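Local coordinates for protein homocitrate synthase (Sulfolobus acidocaldarius, PDB 6KTQ) that catalyses the aldol-type condensation of 2-oxoglutarate with acetyl-CoA to homocitrate, the first step of lysine biosynthesis by the alpha-aminoadipate pathway, at residues Ala264-Ala272 with Leu302-Gly310. Residues are numbered along the deposited sequence; the frame is centred on the assembly and turned at random.
Sequences APLQVVAAA and LPPNFPITG
CG of Gln267 sits wedged between its own backbone N and carbonyl carbon (chi1 57°), and the chain then turns sharply about CB-CG, which carries the amide to Phe306 and Thr309. Phe306 extends to meet it, its CG anti to the backbone N, and the CE2-CZ edge of the ring abuts both Pro265 and Gln267. Pro265 CB lies at the ring edge, 3.7 Å from Phe306 CZ. Gln267 CD comes within 3.6 Å of Phe306 CE2, the amide and ring planes standing 65° apart. Within its own loop, Leu302 CD1 lies over one face of the ring and Pro307 CD over the opposite face, each offset toward the rim. Thr309 OG1 lies in the plane of the Gln267 amide and accepts a nearly straight bond (175°) from Gln267 NE2, at 3.0 Å. Asn255 OD1 accepts a second bond from the same nitrogen, which should fix the rotation of the buried amide. Pro265 is the N-cap of helix 266-277, which packs outside strand 249-252 of the catalytic TIM barrel of the family; its partner is the irregular segment 302-310, in the loop after helix 287-298 and before strand 315-316, which includes a type I turn from Pro303 to Phe306. The bound zinc is about 12 Å from the side chain of Pro265. On the neighbouring flank of the helix, Val268 and Ala271 add apolar contacts. Val268 CG2 touches Pro307 CB at 3.7 Å and also reaches the Phe306 ring, and Ile308 CD1 presses tightly on Ala271 CB, 3.4 Å away.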
loop_
_atom_site.group_PDB
_atom_site.type_symbol
_atom_site.label_atom_id
_atom_site.label_comp_id
_atom_site.label_asym_id
_atom_site.label_seq_id
_atom_site.Cartn_x
_atom_site.Cartn_y
_atom_site.Cartn_z
ATOM N N ALA A 264 5.650 -1.217 -23.460
ATOM C CA ALA A 264 6.605 -1.788 -22.512
ATOM C C ALA A 264 7.227 -3.090 -23.033
ATOM O O ALA A 264 6.514 -4.016 -23.379
ATOM C CB ALA A 264 5.914 -2.053 -21.171
ATOM N N PRO A 265 8.564 -3.178 -23.065
ATOM C CA PRO A 265 9.151 -4.389 -23.628
ATOM C C PRO A 265 9.256 -5.530 -22.636
ATOM O O PRO A 265 9.724 -5.344 -21.502
ATOM C CB PRO A 265 10.527 -3.932 -24.096
ATOM C CG PRO A 265 10.844 -2.744 -23.263
ATOM C CD PRO A 265 9.533 -2.077 -22.991
ATOM N N LEU A 266 8.853 -6.718 -23.064
ATOM C CA LEU A 266 8.771 -7.867 -22.190
ATOM C C LEU A 266 10.056 -8.142 -21.416
ATOM O O LEU A 266 10.031 -8.338 -20.169
ATOM C CB LEU A 266 8.321 -9.102 -22.951
ATOM C CG LEU A 266 8.213 -10.373 -22.126
ATOM C CD1 LEU A 266 7.304 -10.224 -20.907
ATOM C CD2 LEU A 266 7.737 -11.510 -23.029
ATOM N N GLN A 267 11.193 -8.124 -22.116
ATOM C CA GLN A 267 12.443 -8.518 -21.465
ATOM C C GLN A 267 12.839 -7.548 -20.354
ATOM O O GLN A 267 13.367 -7.972 -19.327
ATOM C CB GLN A 267 13.576 -8.722 -22.463
ATOM C CG GLN A 267 13.898 -7.536 -23.358
ATOM C CD GLN A 267 13.218 -7.643 -24.711
ATOM O OE1 GLN A 267 12.009 -7.479 -24.828
ATOM N NE2 GLN A 267 14.001 -7.890 -25.737
ATOM N N VAL A 268 12.548 -6.267 -20.541
ATOM C CA VAL A 268 12.913 -5.257 -19.566
ATOM C C VAL A 268 11.938 -5.300 -18.392
ATOM O O VAL A 268 12.359 -5.304 -17.250
ATOM C CB VAL A 268 12.974 -3.841 -20.172
ATOM C CG1 VAL A 268 13.574 -2.860 -19.183
ATOM C CG2 VAL A 268 13.815 -3.839 -21.443
ATOM N N VAL A 269 10.648 -5.383 -18.693
ATOM C CA VAL A 269 9.605 -5.511 -17.668
ATOM C C VAL A 269 9.863 -6.718 -16.770
ATOM O O VAL A 269 9.787 -6.632 -15.533
ATOM C CB VAL A 269 8.208 -5.578 -18.315
ATOM C CG1 VAL A 269 7.165 -5.966 -17.295
ATOM C CG2 VAL A 269 7.865 -4.245 -18.926
ATOM N N ALA A 270 10.171 -7.854 -17.380
ATOM C CA ALA A 270 10.392 -9.076 -16.635
ATOM C C ALA A 270 11.595 -8.948 -15.681
ATOM O O ALA A 270 11.528 -9.341 -14.519
ATOM C CB ALA A 270 10.600 -10.244 -17.592
ATOM N N ALA A 271 12.672 -8.360 -16.177
ATOM C CA ALA A 271 13.846 -8.119 -15.384
ATOM C C ALA A 271 13.566 -7.128 -14.256
ATOM O O ALA A 271 14.034 -7.334 -13.146
ATOM C CB ALA A 271 14.967 -7.580 -16.256
ATOM N N ALA A 272 12.840 -6.050 -14.550
ATOM C CA ALA A 272 12.581 -5.022 -13.538
ATOM C C ALA A 272 11.653 -5.589 -12.435
ATOM O O ALA A 272 11.843 -5.295 -11.248
ATOM C CB ALA A 272 12.023 -3.761 -14.170
ATOM N N LEU A 302 17.398 -5.290 -32.729
ATOM C CA LEU A 302 17.528 -4.649 -31.429
ATOM C C LEU A 302 18.853 -3.877 -31.429
ATOM O O LEU A 302 19.872 -4.393 -31.904
ATOM C CB LEU A 302 17.527 -5.709 -30.316
ATOM C CG LEU A 302 16.388 -5.774 -29.266
ATOM C CD1 LEU A 302 15.235 -4.810 -29.484
ATOM C CD2 LEU A 302 15.872 -7.183 -29.143
ATOM N N PRO A 303 18.853 -2.644 -30.896
ATOM C CA PRO A 303 20.124 -1.991 -30.777
ATOM C C PRO A 303 21.013 -2.716 -29.743
ATOM O O PRO A 303 20.515 -3.476 -28.904
ATOM C CB PRO A 303 19.732 -0.576 -30.338
ATOM C CG PRO A 303 18.501 -0.785 -29.519
ATOM C CD PRO A 303 17.764 -1.863 -30.267
ATOM N N PRO A 304 22.333 -2.535 -29.833
ATOM C CA PRO A 304 23.195 -3.283 -28.900
ATOM C C PRO A 304 23.033 -2.823 -27.446
ATOM O O PRO A 304 23.414 -3.532 -26.548
ATOM C CB PRO A 304 24.616 -2.988 -29.400
ATOM C CG PRO A 304 24.499 -1.737 -30.192
ATOM C CD PRO A 304 23.107 -1.700 -30.766
ATOM N N ASN A 305 22.475 -1.644 -27.233
ATOM C CA ASN A 305 22.241 -1.130 -25.885
ATOM C C ASN A 305 20.849 -1.473 -25.309
ATOM O O ASN A 305 20.426 -0.917 -24.284
ATOM C CB ASN A 305 22.558 0.395 -25.835
ATOM C CG ASN A 305 21.439 1.296 -26.395
ATOM O OD1 ASN A 305 21.457 2.522 -26.191
ATOM N ND2 ASN A 305 20.471 0.716 -27.070
ATOM N N PHE A 306 20.117 -2.394 -25.945
ATOM C CA PHE A 306 18.801 -2.712 -25.451
ATOM C C PHE A 306 18.956 -3.424 -24.119
ATOM O O PHE A 306 19.743 -4.363 -23.995
ATOM C CB PHE A 306 17.991 -3.584 -26.401
ATOM C CG PHE A 306 16.528 -3.492 -26.169
ATOM C CD1 PHE A 306 15.812 -2.415 -26.682
ATOM C CD2 PHE A 306 15.858 -4.431 -25.401
ATOM C CE1 PHE A 306 14.450 -2.307 -26.464
ATOM C CE2 PHE A 306 14.490 -4.335 -25.194
ATOM C CZ PHE A 306 13.784 -3.263 -25.724
ATOM N N PRO A 307 18.191 -2.988 -23.102
ATOM C CA PRO A 307 18.369 -3.632 -21.798
ATOM C C PRO A 307 18.109 -5.142 -21.801
ATOM O O PRO A 307 17.221 -5.620 -22.515
ATOM C CB PRO A 307 17.356 -2.893 -20.902
ATOM C CG PRO A 307 17.281 -1.537 -21.508
ATOM C CD PRO A 307 17.342 -1.789 -23.013
ATOM N N ILE A 308 18.879 -5.867 -20.983
ATOM C CA ILE A 308 18.691 -7.296 -20.687
ATOM C C ILE A 308 19.136 -8.222 -21.824
ATOM O O ILE A 308 19.954 -9.114 -21.592
ATOM C CB ILE A 308 17.241 -7.645 -20.297
ATOM C CG1 ILE A 308 16.701 -6.688 -19.226
ATOM C CG2 ILE A 308 17.130 -9.111 -19.863
ATOM C CD1 ILE A 308 17.597 -6.470 -18.023
ATOM N N THR A 309 18.567 -8.041 -23.018
ATOM C CA THR A 309 18.893 -8.888 -24.164
ATOM C C THR A 309 19.872 -8.231 -25.123
ATOM O O THR A 309 20.341 -8.866 -26.052
ATOM C CB THR A 309 17.632 -9.290 -24.943
ATOM O OG1 THR A 309 16.959 -8.128 -25.431
ATOM C CG2 THR A 309 16.689 -10.084 -24.036
ATOM N N GLY A 310 20.157 -6.951 -24.949
ATOM C CA GLY A 310 21.051 -6.275 -25.878
ATOM C C GLY A 310 22.475 -6.808 -25.879
ATOM O O GLY A 310 23.012 -7.289 -24.863
#